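Local coordinates for STIL N-terminal domain-containing protein (Trichoplax adhaerens, PDB 5OI9), which is a STIL-family protein, here its N-terminal domain, that probably takes part in centriole assembly, as STIL does through CEP85 binding and PLK4 activation, at residues Cys47-Gln52 / Ile331-Val336; Ser54-His59 / Tyr174-Asp179; Lys66-Phe71 / Pro121-Leu126; Phe72-Leu77 / Pro115-Ile120. All coordinates share one frame; numbering follows the deposited sequence.

Contact 1 of 4, residues Cys47-Gln52 / Ile331-Val336; sequences CLRLAQ and IFMEKV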
loop_
_atom_site.group_PDB
_atom_site.type_symbol
_atom_site.label_atom_id
_atom_site.label_comp_id
_atom_site.label_asym_id
_atom_site.label_seq_id
_atom_site.Cartn_x
_atom_site.Cartn_y
_atom_site.Cartn_z
ATOM N N CYS A 47 1.894 -8.418 -20.772
ATOM C CA CYS A 47 2.665 -7.226 -20.434
ATOM C C CYS A 47 4.149 -7.549 -20.310
ATOM O O CYS A 47 4.991 -6.714 -20.654
ATOM C CB CYS A 47 2.115 -6.554 -19.164
ATOM S SG CYS A 47 2.485 -7.317 -17.560
ATOM N N LEU A 48 4.490 -8.760 -19.863
ATOM C CA LEU A 48 5.884 -9.196 -19.914
ATOM C C LEU A 48 6.376 -9.303 -21.353
ATOM O O LEU A 48 7.525 -8.955 -21.650
ATOM C CB LEU A 48 6.049 -10.537 -19.197
ATOM C CG LEU A 48 5.908 -10.541 -17.674
ATOM C CD1 LEU A 48 5.940 -11.965 -17.142
ATOM C CD2 LEU A 48 7.000 -9.700 -17.029
ATOM N N ARG A 49 5.522 -9.786 -22.260
ATOM C CA ARG A 49 5.915 -9.884 -23.662
ATOM C C ARG A 49 6.142 -8.502 -24.267
ATOM O O ARG A 49 7.099 -8.297 -25.022
ATOM C CB ARG A 49 4.860 -10.655 -24.456
ATOM C CG ARG A 49 5.216 -10.851 -25.926
ATOM C CD ARG A 49 4.113 -11.575 -26.686
ATOM N NE ARG A 49 3.962 -12.962 -26.255
ATOM C CZ ARG A 49 4.645 -13.982 -26.768
ATOM N NH1 ARG A 49 5.528 -13.773 -27.733
ATOM N NH2 ARG A 49 4.443 -15.212 -26.314
ATOM N N LEU A 50 5.275 -7.537 -23.939
ATOM C CA LEU A 50 5.481 -6.168 -24.400
ATOM C C LEU A 50 6.747 -5.568 -23.801
ATOM O O LEU A 50 7.494 -4.866 -24.492
ATOM C CB LEU A 50 4.268 -5.305 -24.052
ATOM C CG LEU A 50 2.940 -5.637 -24.732
ATOM C CD1 LEU A 50 1.826 -4.792 -24.140
ATOM C CD2 LEU A 50 3.035 -5.423 -26.232
ATOM N N ALA A 51 7.002 -5.832 -22.516
ATOM C CA ALA A 51 8.214 -5.327 -21.881
ATOM C C ALA A 51 9.459 -5.890 -22.553
ATOM O O ALA A 51 10.405 -5.152 -22.857
ATOM C CB ALA A 51 8.208 -5.666 -20.390
ATOM N N GLN A 52 9.477 -7.202 -22.792
ATOM C CA GLN A 52 10.632 -7.812 -23.440
ATOM C C GLN A 52 10.760 -7.344 -24.884
ATOM O O GLN A 52 11.874 -7.118 -25.372
ATOM C CB GLN A 52 10.529 -9.337 -23.368
ATOM C CG GLN A 52 11.779 -10.080 -23.816
ATOM C CD GLN A 52 11.906 -10.169 -25.326
ATOM O OE1 GLN A 52 10.909 -10.283 -26.037
ATOM N NE2 GLN A 52 13.133 -10.098 -25.822
ATOM N N ILE A 331 9.674 -17.897 -16.837
ATOM C CA ILE A 331 8.620 -18.063 -17.826
ATOM C C ILE A 331 9.279 -18.286 -19.181
ATOM O O ILE A 331 10.316 -17.685 -19.486
ATOM C CB ILE A 331 7.656 -16.855 -17.862
ATOM C CG1 ILE A 331 6.490 -17.126 -18.816
ATOM C CG2 ILE A 331 8.385 -15.577 -18.251
ATOM C CD1 ILE A 331 5.480 -16.000 -18.882
ATOM N N PHE A 332 8.698 -19.175 -19.978
ATOM C CA PHE A 332 9.201 -19.485 -21.310
ATOM C C PHE A 332 8.106 -19.172 -22.317
ATOM O O PHE A 332 6.996 -19.703 -22.218
ATOM C CB PHE A 332 9.644 -20.946 -21.402
ATOM C CG PHE A 332 10.728 -21.305 -20.427
ATOM C CD1 PHE A 332 12.062 -21.131 -20.758
ATOM C CD2 PHE A 332 10.414 -21.801 -19.172
ATOM C CE1 PHE A 332 13.061 -21.451 -19.859
ATOM C CE2 PHE A 332 11.409 -22.124 -18.269
ATOM C CZ PHE A 332 12.733 -21.948 -18.614
HETATM N N MSE A 333 8.415 -18.298 -23.268
HETATM C CA MSE A 333 7.422 -17.831 -24.219
HETATM C C MSE A 333 7.770 -18.196 -25.649
HETATM O O MSE A 333 8.916 -18.052 -26.075
HETATM C CB MSE A 333 7.265 -16.314 -24.129
HETATM C CG MSE A 333 6.951 -15.785 -22.755
HETATM SE SE MSE A 333 6.483 -13.908 -22.889
HETATM C CE MSE A 333 8.171 -13.196 -23.525
ATOM N N GLU A 334 6.766 -18.648 -26.394
ATOM C CA GLU A 334 6.931 -18.834 -27.826
ATOM C C GLU A 334 7.178 -17.490 -28.501
ATOM O O GLU A 334 6.720 -16.442 -28.037
ATOM C CB GLU A 334 5.692 -19.502 -28.426
ATOM C CG GLU A 334 5.436 -20.910 -27.919
ATOM C CD GLU A 334 6.389 -21.923 -28.519
ATOM O OE1 GLU A 334 6.809 -21.728 -29.678
ATOM O OE2 GLU A 334 6.718 -22.913 -27.831
ATOM N N LYS A 335 7.930 -17.532 -29.602
ATOM C CA LYS A 335 8.137 -16.335 -30.410
ATOM C C LYS A 335 6.806 -15.729 -30.836
ATOM O O LYS A 335 6.603 -14.513 -30.746
ATOM C CB LYS A 335 8.982 -16.680 -31.635
ATOM C CG LYS A 335 10.414 -17.030 -31.317
ATOM C CD LYS A 335 11.145 -15.811 -30.800
ATOM C CE LYS A 335 12.595 -15.841 -31.222
ATOM N NZ LYS A 335 12.737 -16.089 -32.682
ATOM N N VAL A 336 5.885 -16.569 -31.293
ATOM C CA VAL A 336 4.581 -16.119 -31.759
ATOM C C VAL A 336 3.634 -16.066 -30.567
ATOM O O VAL A 336 3.443 -17.069 -29.870
ATOM C CB VAL A 336 4.040 -17.041 -32.860
ATOM C CG1 VAL A 336 2.692 -16.554 -33.335
ATOM C CG2 VAL A 336 5.024 -17.112 -34.020
#
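Arg-49 and Glu-334 make the polar half of this contact between helix 45-61 and residues 331-336, on and just after strand 322-334. Both terminal nitrogens of the guanidinium reach one backbone oxygen end-on: NH1 of Arg-49 donates to O of Glu-334 at 2.9 Å, and NH2 of Arg-49 donates to the same O of Glu-334 at 3.1 Å. The carbonyl oxygen lies in the guanidinium plane, so the backbone there is gripped by a fork of two somewhat bent bonds. Arginine suits the place through its length: CG stands anti to the backbone N (chi1 -178°), the chain runs on extended and then bends at chi3, bringing its end to the strand. The charge itself is met by a salt bridge from NE to Glu-45, one helical turn earlier.

The apolar part surrounds Met-333, a selenomethionine whose side chain runs antiparallel to that of Arg-49, the two passing alongside. Its SE lies over one face of the guanidinium, offset toward the rim, and 4.0 Å from CB of Arg-49. Further along, CD1 of Leu-48 and CD1 of Ile-331 meet loosely at 4.4 Å, a pairing of two aliphatic ends whose apolar character suits the helix-sheet interface. Helix and strand directions differ by 76°; this is alpha/beta packing, a helix laid steeply across one face of a mixed sheet.

Contact 2 of 4, residues Ser54-His59 / Tyr174-Asp179; sequences SAYQLH and YYVDSD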
loop_
_atom_site.group_PDB
_atom_site.type_symbol
_atom_site.label_atom_id
_atom_site.label_comp_id
_atom_site.label_asym_id
_atom_site.label_seq_id
_atom_site.Cartn_x
_atom_site.Cartn_y
_atom_site.Cartn_z
ATOM N N SER A 54 9.819 -4.412 -26.200
ATOM C CA SER A 54 10.372 -3.062 -26.197
ATOM C C SER A 54 11.844 -3.070 -25.810
ATOM O O SER A 54 12.652 -2.337 -26.392
ATOM C CB SER A 54 9.571 -2.176 -25.245
ATOM O OG SER A 54 8.187 -2.246 -25.539
ATOM N N ALA A 55 12.212 -3.902 -24.835
ATOM C CA ALA A 55 13.598 -3.954 -24.386
ATOM C C ALA A 55 14.517 -4.491 -25.476
ATOM O O ALA A 55 15.632 -3.989 -25.659
ATOM C CB ALA A 55 13.709 -4.812 -23.125
ATOM N N TYR A 56 14.062 -5.507 -26.213
ATOM C CA TYR A 56 14.935 -6.165 -27.180
ATOM C C TYR A 56 15.195 -5.279 -28.392
ATOM O O TYR A 56 16.298 -5.295 -28.951
ATOM C CB TYR A 56 14.333 -7.501 -27.609
ATOM C CG TYR A 56 15.292 -8.364 -28.391
ATOM C CD1 TYR A 56 16.507 -8.749 -27.843
ATOM C CD2 TYR A 56 14.984 -8.800 -29.673
ATOM C CE1 TYR A 56 17.394 -9.539 -28.548
ATOM C CE2 TYR A 56 15.865 -9.592 -30.388
ATOM C CZ TYR A 56 17.068 -9.958 -29.820
ATOM O OH TYR A 56 17.951 -10.746 -30.522
ATOM N N GLN A 57 14.194 -4.507 -28.819
ATOM C CA GLN A 57 14.402 -3.580 -29.926
ATOM C C GLN A 57 15.470 -2.551 -29.578
ATOM O O GLN A 57 16.399 -2.315 -30.358
ATOM C CB GLN A 57 13.087 -2.890 -30.296
ATOM C CG GLN A 57 12.067 -3.802 -30.959
ATOM C CD GLN A 57 11.003 -3.033 -31.717
ATOM O OE1 GLN A 57 10.712 -1.877 -31.403
ATOM N NE2 GLN A 57 10.424 -3.667 -32.731
ATOM N N LEU A 58 15.361 -1.942 -28.396
ATOM C CA LEU A 58 16.337 -0.940 -27.980
ATOM C C LEU A 58 17.746 -1.523 -27.928
ATOM O O LEU A 58 18.698 -0.914 -28.425
ATOM C CB LEU A 58 15.941 -0.361 -26.621
ATOM C CG LEU A 58 14.748 0.597 -26.609
ATOM C CD1 LEU A 58 14.198 0.733 -25.199
ATOM C CD2 LEU A 58 15.160 1.954 -27.154
ATOM N N HIS A 59 17.902 -2.709 -27.338
ATOM C CA HIS A 59 19.241 -3.266 -27.172
ATOM C C HIS A 59 19.896 -3.624 -28.502
ATOM O O HIS A 59 21.126 -3.738 -28.559
ATOM C CB HIS A 59 19.192 -4.499 -26.265
ATOM C CG HIS A 59 20.544 -5.037 -25.906
ATOM N ND1 HIS A 59 21.281 -5.826 -26.762
ATOM C CD2 HIS A 59 21.291 -4.898 -24.784
ATOM C CE1 HIS A 59 22.423 -6.151 -26.185
ATOM N NE2 HIS A 59 22.454 -5.601 -24.984
ATOM N N TYR A 174 16.202 -11.551 -19.414
ATOM C CA TYR A 174 15.601 -12.228 -20.553
ATOM C C TYR A 174 16.668 -12.693 -21.535
ATOM O O TYR A 174 17.807 -12.216 -21.531
ATOM C CB TYR A 174 14.586 -11.329 -21.276
ATOM C CG TYR A 174 15.190 -10.151 -22.009
ATOM C CD1 TYR A 174 15.574 -9.007 -21.325
ATOM C CD2 TYR A 174 15.361 -10.176 -23.390
ATOM C CE1 TYR A 174 16.119 -7.926 -21.986
ATOM C CE2 TYR A 174 15.907 -9.097 -24.061
ATOM C CZ TYR A 174 16.283 -7.975 -23.354
ATOM O OH TYR A 174 16.827 -6.898 -24.017
ATOM N N TYR A 175 16.272 -13.639 -22.382
ATOM C CA TYR A 175 17.137 -14.163 -23.426
ATOM C C TYR A 175 16.273 -14.574 -24.607
ATOM O O TYR A 175 15.178 -15.113 -24.427
ATOM C CB TYR A 175 17.961 -15.354 -22.928
ATOM C CG TYR A 175 19.054 -15.782 -23.882
ATOM C CD1 TYR A 175 20.267 -15.104 -23.926
ATOM C CD2 TYR A 175 18.878 -16.865 -24.734
ATOM C CE1 TYR A 175 21.272 -15.488 -24.793
ATOM C CE2 TYR A 175 19.880 -17.257 -25.607
ATOM C CZ TYR A 175 21.073 -16.564 -25.631
ATOM O OH TYR A 175 22.073 -16.948 -26.495
ATOM N N VAL A 176 16.768 -14.306 -25.814
ATOM C CA VAL A 176 16.091 -14.678 -27.049
ATOM C C VAL A 176 17.010 -15.601 -27.834
ATOM O O VAL A 176 18.177 -15.269 -28.071
ATOM C CB VAL A 176 15.714 -13.445 -27.893
ATOM C CG1 VAL A 176 15.082 -13.878 -29.209
ATOM C CG2 VAL A 176 14.773 -12.547 -27.128
ATOM N N ASP A 177 16.488 -16.765 -28.219
ATOM C CA ASP A 177 17.162 -17.627 -29.179
ATOM C C ASP A 177 16.197 -17.948 -30.312
ATOM O O ASP A 177 15.132 -17.333 -30.409
ATOM C CB ASP A 177 17.678 -18.906 -28.512
ATOM C CG ASP A 177 16.630 -19.584 -27.654
ATOM O OD1 ASP A 177 15.556 -19.938 -28.185
ATOM O OD2 ASP A 177 16.886 -19.769 -26.445
ATOM N N SER A 178 16.551 -18.909 -31.166
ATOM C CA SER A 178 15.712 -19.206 -32.324
ATOM C C SER A 178 14.362 -19.786 -31.920
ATOM O O SER A 178 13.384 -19.647 -32.663
ATOM C CB SER A 178 16.438 -20.168 -33.264
ATOM O OG SER A 178 17.680 -19.631 -33.684
ATOM N N ASP A 179 14.283 -20.424 -30.752
ATOM C CA ASP A 179 13.092 -21.172 -30.367
ATOM C C ASP A 179 12.117 -20.365 -29.521
ATOM O O ASP A 179 10.907 -20.405 -29.769
ATOM C CB ASP A 179 13.490 -22.434 -29.596
ATOM C CG ASP A 179 14.360 -23.364 -30.408
ATOM O OD1 ASP A 179 14.212 -23.380 -31.645
ATOM O OD2 ASP A 179 15.189 -24.081 -29.809
#
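Tyr-174 pushes its ring from strand 167-176 against helix 45-61, and the closer packing of the contact gathers round it. Its edge meets Tyr-56, with CE2 of Tyr-174 3.8 Å from CD1 of Tyr-56, and the two side chains run nearly perpendicular to each other. At the far end of the ring, OH of Tyr-174 lies 3.9 Å from CB of Ala-55 and 4.0 Å from CB of His-59. Alanine's small methyl leaves room for so large a ring to approach the helix.

The looser side is Val-176, only partly buried, as is Tyr-56. CG2 of Val-176 stands almost squarely over the Tyr-56 ring, 4.2 Å from the ring centroid and 8° off the normal: a CH-pi contact. Beyond it the strand gives way to a turn, in which OD1 of Asp-177 accepts from N of Asp-179, an Asx turn. Gln-52 of the same helix touches Tyr-174 and Val-176, while Met-124 and Leu-126 of strand 118-126 also pack against the Tyr-174 side chain.

Contact 3 of 4, residues Lys66-Phe71 / Pro121-Leu126; sequences KRIQKF and PLSMQL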
loop_
_atom_site.group_PDB
_atom_site.type_symbol
_atom_site.label_atom_id
_atom_site.label_comp_id
_atom_site.label_asym_id
_atom_site.label_seq_id
_atom_site.Cartn_x
_atom_site.Cartn_y
_atom_site.Cartn_z
ATOM N N LYS A 66 21.300 1.620 -22.336
ATOM C CA LYS A 66 21.963 1.150 -21.133
ATOM C C LYS A 66 21.815 -0.362 -21.036
ATOM O O LYS A 66 20.824 -0.939 -21.489
ATOM C CB LYS A 66 21.369 1.823 -19.896
ATOM C CG LYS A 66 21.669 3.308 -19.783
ATOM C CD LYS A 66 21.008 3.904 -18.552
ATOM C CE LYS A 66 21.869 4.995 -17.938
ATOM N NZ LYS A 66 23.180 4.455 -17.479
ATOM N N ARG A 67 22.824 -1.013 -20.455
ATOM C CA ARG A 67 22.784 -2.468 -20.349
ATOM C C ARG A 67 21.541 -2.928 -19.597
ATOM O O ARG A 67 20.946 -3.959 -19.931
ATOM C CB ARG A 67 24.053 -2.979 -19.669
ATOM C CG ARG A 67 24.251 -4.481 -19.769
ATOM C CD ARG A 67 25.569 -4.892 -19.139
ATOM N NE ARG A 67 25.752 -4.266 -17.833
ATOM C CZ ARG A 67 25.222 -4.726 -16.704
ATOM N NH1 ARG A 67 24.473 -5.820 -16.719
ATOM N NH2 ARG A 67 25.439 -4.090 -15.560
ATOM N N ILE A 68 21.123 -2.163 -18.593
ATOM C CA ILE A 68 19.896 -2.425 -17.852
ATOM C C ILE A 68 18.886 -1.354 -18.241
ATOM O O ILE A 68 19.071 -0.171 -17.933
ATOM C CB ILE A 68 20.138 -2.434 -16.338
ATOM C CG1 ILE A 68 21.148 -3.526 -15.978
ATOM C CG2 ILE A 68 18.829 -2.625 -15.590
ATOM C CD1 ILE A 68 21.435 -3.623 -14.504
ATOM N N GLN A 69 17.820 -1.762 -18.920
ATOM C CA GLN A 69 16.748 -0.845 -19.263
ATOM C C GLN A 69 15.850 -0.593 -18.058
ATOM O O GLN A 69 15.642 -1.468 -17.214
ATOM C CB GLN A 69 15.918 -1.388 -20.429
ATOM C CG GLN A 69 16.648 -1.403 -21.760
ATOM C CD GLN A 69 17.173 -2.779 -22.130
ATOM O OE1 GLN A 69 17.326 -3.649 -21.274
ATOM N NE2 GLN A 69 17.433 -2.987 -23.414
ATOM N N LYS A 70 15.310 0.622 -17.989
ATOM C CA LYS A 70 14.446 1.049 -16.892
ATOM C C LYS A 70 13.059 1.331 -17.452
ATOM O O LYS A 70 12.876 2.287 -18.214
ATOM C CB LYS A 70 15.011 2.289 -16.202
ATOM C CG LYS A 70 16.385 2.103 -15.595
ATOM C CD LYS A 70 16.343 1.179 -14.391
ATOM C CE LYS A 70 17.667 1.198 -13.644
ATOM N NZ LYS A 70 17.599 0.393 -12.392
ATOM N N PHE A 71 12.082 0.510 -17.068
ATOM C CA PHE A 71 10.701 0.725 -17.479
ATOM C C PHE A 71 9.776 0.742 -16.271
ATOM O O PHE A 71 10.236 0.744 -15.125
ATOM C CB PHE A 71 10.233 -0.362 -18.453
ATOM C CG PHE A 71 11.074 -0.483 -19.690
ATOM C CD1 PHE A 71 11.142 0.553 -20.607
ATOM C CD2 PHE A 71 11.774 -1.651 -19.950
ATOM C CE1 PHE A 71 11.909 0.435 -21.751
ATOM C CE2 PHE A 71 12.541 -1.776 -21.095
ATOM C CZ PHE A 71 12.609 -0.732 -21.996
ATOM N N PRO A 121 8.587 -0.119 -10.649
ATOM C CA PRO A 121 9.794 0.045 -11.469
ATOM C C PRO A 121 10.266 -1.301 -11.997
ATOM O O PRO A 121 10.356 -2.282 -11.254
ATOM C CB PRO A 121 10.805 0.661 -10.493
ATOM C CG PRO A 121 9.970 1.276 -9.411
ATOM C CD PRO A 121 8.772 0.388 -9.280
ATOM N N LEU A 122 10.551 -1.345 -13.295
ATOM C CA LEU A 122 10.950 -2.570 -13.975
ATOM C C LEU A 122 12.347 -2.390 -14.547
ATOM O O LEU A 122 12.565 -1.525 -15.402
ATOM C CB LEU A 122 9.964 -2.934 -15.086
ATOM C CG LEU A 122 10.381 -4.114 -15.965
ATOM C CD1 LEU A 122 10.473 -5.385 -15.139
ATOM C CD2 LEU A 122 9.417 -4.292 -17.129
ATOM N N SER A 123 13.287 -3.198 -14.070
ATOM C CA SER A 123 14.640 -3.243 -14.603
ATOM C C SER A 123 14.818 -4.541 -15.370
ATOM O O SER A 123 14.567 -5.624 -14.830
ATOM C CB SER A 123 15.682 -3.145 -13.486
ATOM O OG SER A 123 15.710 -1.846 -12.922
HETATM N N MSE A 124 15.237 -4.439 -16.625
HETATM C CA MSE A 124 15.526 -5.654 -17.367
HETATM C C MSE A 124 16.790 -5.569 -18.204
HETATM O O MSE A 124 17.165 -4.505 -18.688
HETATM C CB MSE A 124 14.334 -6.051 -18.240
HETATM C CG MSE A 124 13.749 -4.982 -19.122
HETATM SE SE MSE A 124 12.008 -5.620 -19.736
HETATM C CE MSE A 124 12.490 -7.458 -20.164
ATOM N N GLN A 125 17.450 -6.715 -18.346
ATOM C CA GLN A 125 18.711 -6.812 -19.058
ATOM C C GLN A 125 18.764 -8.134 -19.807
ATOM O O GLN A 125 18.246 -9.154 -19.342
ATOM C CB GLN A 125 19.910 -6.707 -18.106
ATOM C CG GLN A 125 19.895 -7.727 -16.974
ATOM C CD GLN A 125 21.183 -7.732 -16.170
ATOM O OE1 GLN A 125 22.264 -7.499 -16.709
ATOM N NE2 GLN A 125 21.070 -7.991 -14.870
ATOM N N LEU A 126 19.400 -8.104 -20.974
ATOM C CA LEU A 126 19.618 -9.315 -21.751
ATOM C C LEU A 126 20.659 -10.187 -21.061
ATOM O O LEU A 126 21.752 -9.718 -20.729
ATOM C CB LEU A 126 20.066 -8.951 -23.167
ATOM C CG LEU A 126 20.390 -10.078 -24.147
ATOM C CD1 LEU A 126 19.139 -10.872 -24.492
ATOM C CD2 LEU A 126 21.036 -9.513 -25.407
HETATM O O HOH W 1 20.772 -5.643 -21.682
#
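Phe-71 and Met-124 carry the buried face of this strand pair, the selenomethionine passing obliquely along the edge of the ring. CG of Met-124 is 4.0 Å from CE2 of Phe-71, near the ring plane, and SE lies 77° off the ring normal: a Met-aromatic contact made at the edge. A chi1 of 50°, with CG of Met-124 between its backbone N and carbonyl carbon, places CG and SE beside CD2 and CE2 of Phe-71. On the same face Leu-122 turns CD2 to CB of Phe-71 at 4.2 Å, aliphatic bulk suited to packing against Ala-51 of helix 45-61.

The opposite face carries the polar pair Lys-70 and Ser-123. The lysine chain bends at chi2 and brings NZ across to OG of Ser-123, a hydrogen bond of 3.0 Å that ties the charged end to the neighbouring strand on the more exposed face. Nearby, CG2 of Ile-68 rests 3.8 Å from CB of Ser-123.

In the backbone, N of Phe-71 bonds O of Leu-122 at 2.7 Å, and N of Gln-69 bonds O of Met-124. The alternating hydrogen-bonded and non-hydrogen-bonded pairs are those of an antiparallel ladder, with the largely apolar face of Phe-71, Leu-122 and Met-124 covered by helix 45-61.

Contact 4 of 4, residues Phe72-Leu77 / Pro115-Ile120; sequences FLLGSL and PGDVII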
loop_
_atom_site.group_PDB
_atom_site.type_symbol
_atom_site.label_atom_id
_atom_site.label_comp_id
_atom_site.label_asym_id
_atom_site.label_seq_id
_atom_site.Cartn_x
_atom_site.Cartn_y
_atom_site.Cartn_z
ATOM N N PHE A 72 8.468 0.741 -16.521
ATOM C CA PHE A 72 7.469 0.601 -15.473
ATOM C C PHE A 72 6.475 -0.482 -15.861
ATOM O O PHE A 72 6.122 -0.624 -17.036
ATOM C CB PHE A 72 6.713 1.919 -15.216
ATOM C CG PHE A 72 7.574 3.022 -14.676
ATOM C CD1 PHE A 72 7.926 3.052 -13.336
ATOM C CD2 PHE A 72 8.025 4.037 -15.505
ATOM C CE1 PHE A 72 8.718 4.068 -12.833
ATOM C CE2 PHE A 72 8.817 5.056 -15.008
ATOM C CZ PHE A 72 9.164 5.072 -13.671
ATOM N N LEU A 73 6.044 -1.251 -14.871
ATOM C CA LEU A 73 4.821 -2.028 -14.965
ATOM C C LEU A 73 3.745 -1.318 -14.153
ATOM O O LEU A 73 4.034 -0.667 -13.146
ATOM C CB LEU A 73 5.024 -3.458 -14.458
ATOM C CG LEU A 73 5.964 -4.343 -15.283
ATOM C CD1 LEU A 73 6.044 -5.744 -14.703
ATOM C CD2 LEU A 73 5.522 -4.393 -16.740
ATOM N N LEU A 74 2.504 -1.416 -14.614
ATOM C CA LEU A 74 1.379 -0.780 -13.946
ATOM C C LEU A 74 0.408 -1.855 -13.489
ATOM O O LEU A 74 0.061 -2.755 -14.264
ATOM C CB LEU A 74 0.675 0.225 -14.863
ATOM C CG LEU A 74 1.552 1.352 -15.407
ATOM C CD1 LEU A 74 0.714 2.372 -16.156
ATOM C CD2 LEU A 74 2.342 2.014 -14.288
ATOM N N GLY A 75 -0.026 -1.760 -12.233
ATOM C CA GLY A 75 -0.924 -2.738 -11.661
ATOM C C GLY A 75 -2.031 -2.077 -10.866
ATOM O O GLY A 75 -2.089 -0.853 -10.736
ATOM N N SER A 76 -2.917 -2.918 -10.342
ATOM C CA SER A 76 -3.988 -2.480 -9.463
ATOM C C SER A 76 -3.937 -3.295 -8.179
ATOM O O SER A 76 -3.527 -4.458 -8.180
ATOM C CB SER A 76 -5.361 -2.627 -10.130
ATOM O OG SER A 76 -5.617 -3.981 -10.457
ATOM N N LEU A 77 -4.353 -2.669 -7.082
ATOM C CA LEU A 77 -4.361 -3.300 -5.769
ATOM C C LEU A 77 -5.779 -3.761 -5.449
ATOM O O LEU A 77 -6.709 -2.949 -5.443
ATOM C CB LEU A 77 -3.843 -2.332 -4.705
ATOM C CG LEU A 77 -3.670 -2.866 -3.282
ATOM C CD1 LEU A 77 -2.447 -2.239 -2.634
ATOM C CD2 LEU A 77 -4.908 -2.591 -2.441
ATOM N N PRO A 115 -5.193 7.317 -11.353
ATOM C CA PRO A 115 -5.509 7.040 -9.946
ATOM C C PRO A 115 -5.889 5.577 -9.760
ATOM O O PRO A 115 -6.692 5.024 -10.515
ATOM C CB PRO A 115 -6.684 7.980 -9.651
ATOM C CG PRO A 115 -7.225 8.369 -10.993
ATOM C CD PRO A 115 -6.042 8.382 -11.910
ATOM N N GLY A 116 -5.292 4.949 -8.751
ATOM C CA GLY A 116 -5.427 3.524 -8.545
ATOM C C GLY A 116 -4.308 2.689 -9.131
ATOM O O GLY A 116 -4.347 1.458 -9.009
ATOM N N ASP A 117 -3.315 3.314 -9.759
ATOM C CA ASP A 117 -2.213 2.580 -10.362
ATOM C C ASP A 117 -1.149 2.265 -9.319
ATOM O O ASP A 117 -0.674 3.159 -8.612
ATOM C CB ASP A 117 -1.591 3.384 -11.504
ATOM C CG ASP A 117 -2.281 3.145 -12.830
ATOM O OD1 ASP A 117 -3.176 2.277 -12.886
ATOM O OD2 ASP A 117 -1.921 3.824 -13.816
ATOM N N VAL A 118 -0.783 0.991 -9.225
ATOM C CA VAL A 118 0.446 0.593 -8.548
ATOM C C VAL A 118 1.601 0.789 -9.523
ATOM O O VAL A 118 1.586 0.245 -10.631
ATOM C CB VAL A 118 0.366 -0.862 -8.066
ATOM C CG1 VAL A 118 1.681 -1.282 -7.427
ATOM C CG2 VAL A 118 -0.791 -1.038 -7.090
ATOM N N ILE A 119 2.591 1.580 -9.121
ATOM C CA ILE A 119 3.752 1.851 -9.961
ATOM C C ILE A 119 4.857 0.878 -9.575
ATOM O O ILE A 119 5.346 0.898 -8.440
ATOM C CB ILE A 119 4.224 3.306 -9.818
ATOM C CG1 ILE A 119 3.056 4.275 -10.021
ATOM C CG2 ILE A 119 5.344 3.598 -10.806
ATOM C CD1 ILE A 119 2.488 4.270 -11.423
ATOM N N ILE A 120 5.250 0.023 -10.516
ATOM C CA ILE A 120 6.305 -0.957 -10.270
ATOM C C ILE A 120 7.489 -0.656 -11.180
ATOM O O ILE A 120 7.417 -0.904 -12.392
ATOM C CB ILE A 120 5.806 -2.395 -10.485
ATOM C CG1 ILE A 120 4.544 -2.661 -9.661
ATOM C CG2 ILE A 120 6.897 -3.392 -10.120
ATOM C CD1 ILE A 120 3.259 -2.589 -10.464
HETATM O O HOH W 2 -5.416 -0.221 -7.549
#
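An antiparallel beta ladder, continuous with the pairing of 66-71 and 121-126, joins 72-77 to 115-120 in the mixed sheet that also holds strands 85-97 and 167-176. Leu-73 with Ile-120 and Gly-75 with Val-118 are its hydrogen-bonded pairs, each closed by two bonds; N of Val-118 reaches O of Gly-75 at 2.7 Å, and N of Gly-75 returns to O of Val-118 at 3.0 Å.

Gly-75 suits its place because CD1 of Ile-120 occupies the space over it, 3.8 Å from N of Gly-75, where a side chain on that face would stand. In Ile-120 a chi2 of 101°, away from a staggered value, lays CD1 against Gly-75. CB of Leu-73 meets CB of Ile-120 at 4.2 Å on the same face.

On the other face, Leu-74 and Ile-119 run alongside each other in the same direction, with CD2 of Leu-74 3.6 Å from CD1 of Ile-119. CG2 of Ile-119 also approaches CD1 of Phe-72 at 3.7 Å. These chains pack the apolar part of that face, while CD1 of Leu-74 lies against OD2 of Asp-117.

Asp-117 is held by a salt bridge to Arg-91 of strand 85-97, the strand bonded to the other edge of 72-77. Strand 167-176 supplies Ile-170, which touches both Leu-73 and Ile-120.

In the fold
All four contacts lie in the same part of the STIL N-terminal domain, where helix 45-61 packs on one of its two mixed sheets. Contacts 1 and 2 use successive parts of that helix, against strands 322-334 and 167-176, with centres about 9 Å apart. Contacts 3 and 4 are consecutive lengths of one ladder between strands 69-79 and 118-126, their centres about 18 Å apart. Along the chain they are nested: contact 4 inside contact 3, that inside contact 2, and all inside contact 1. Strands 118-126 and 167-176 are sheet neighbours, and Met-124 touches the helix at Ala-51, so residues distant in sequence assemble into one helix-covered sheet.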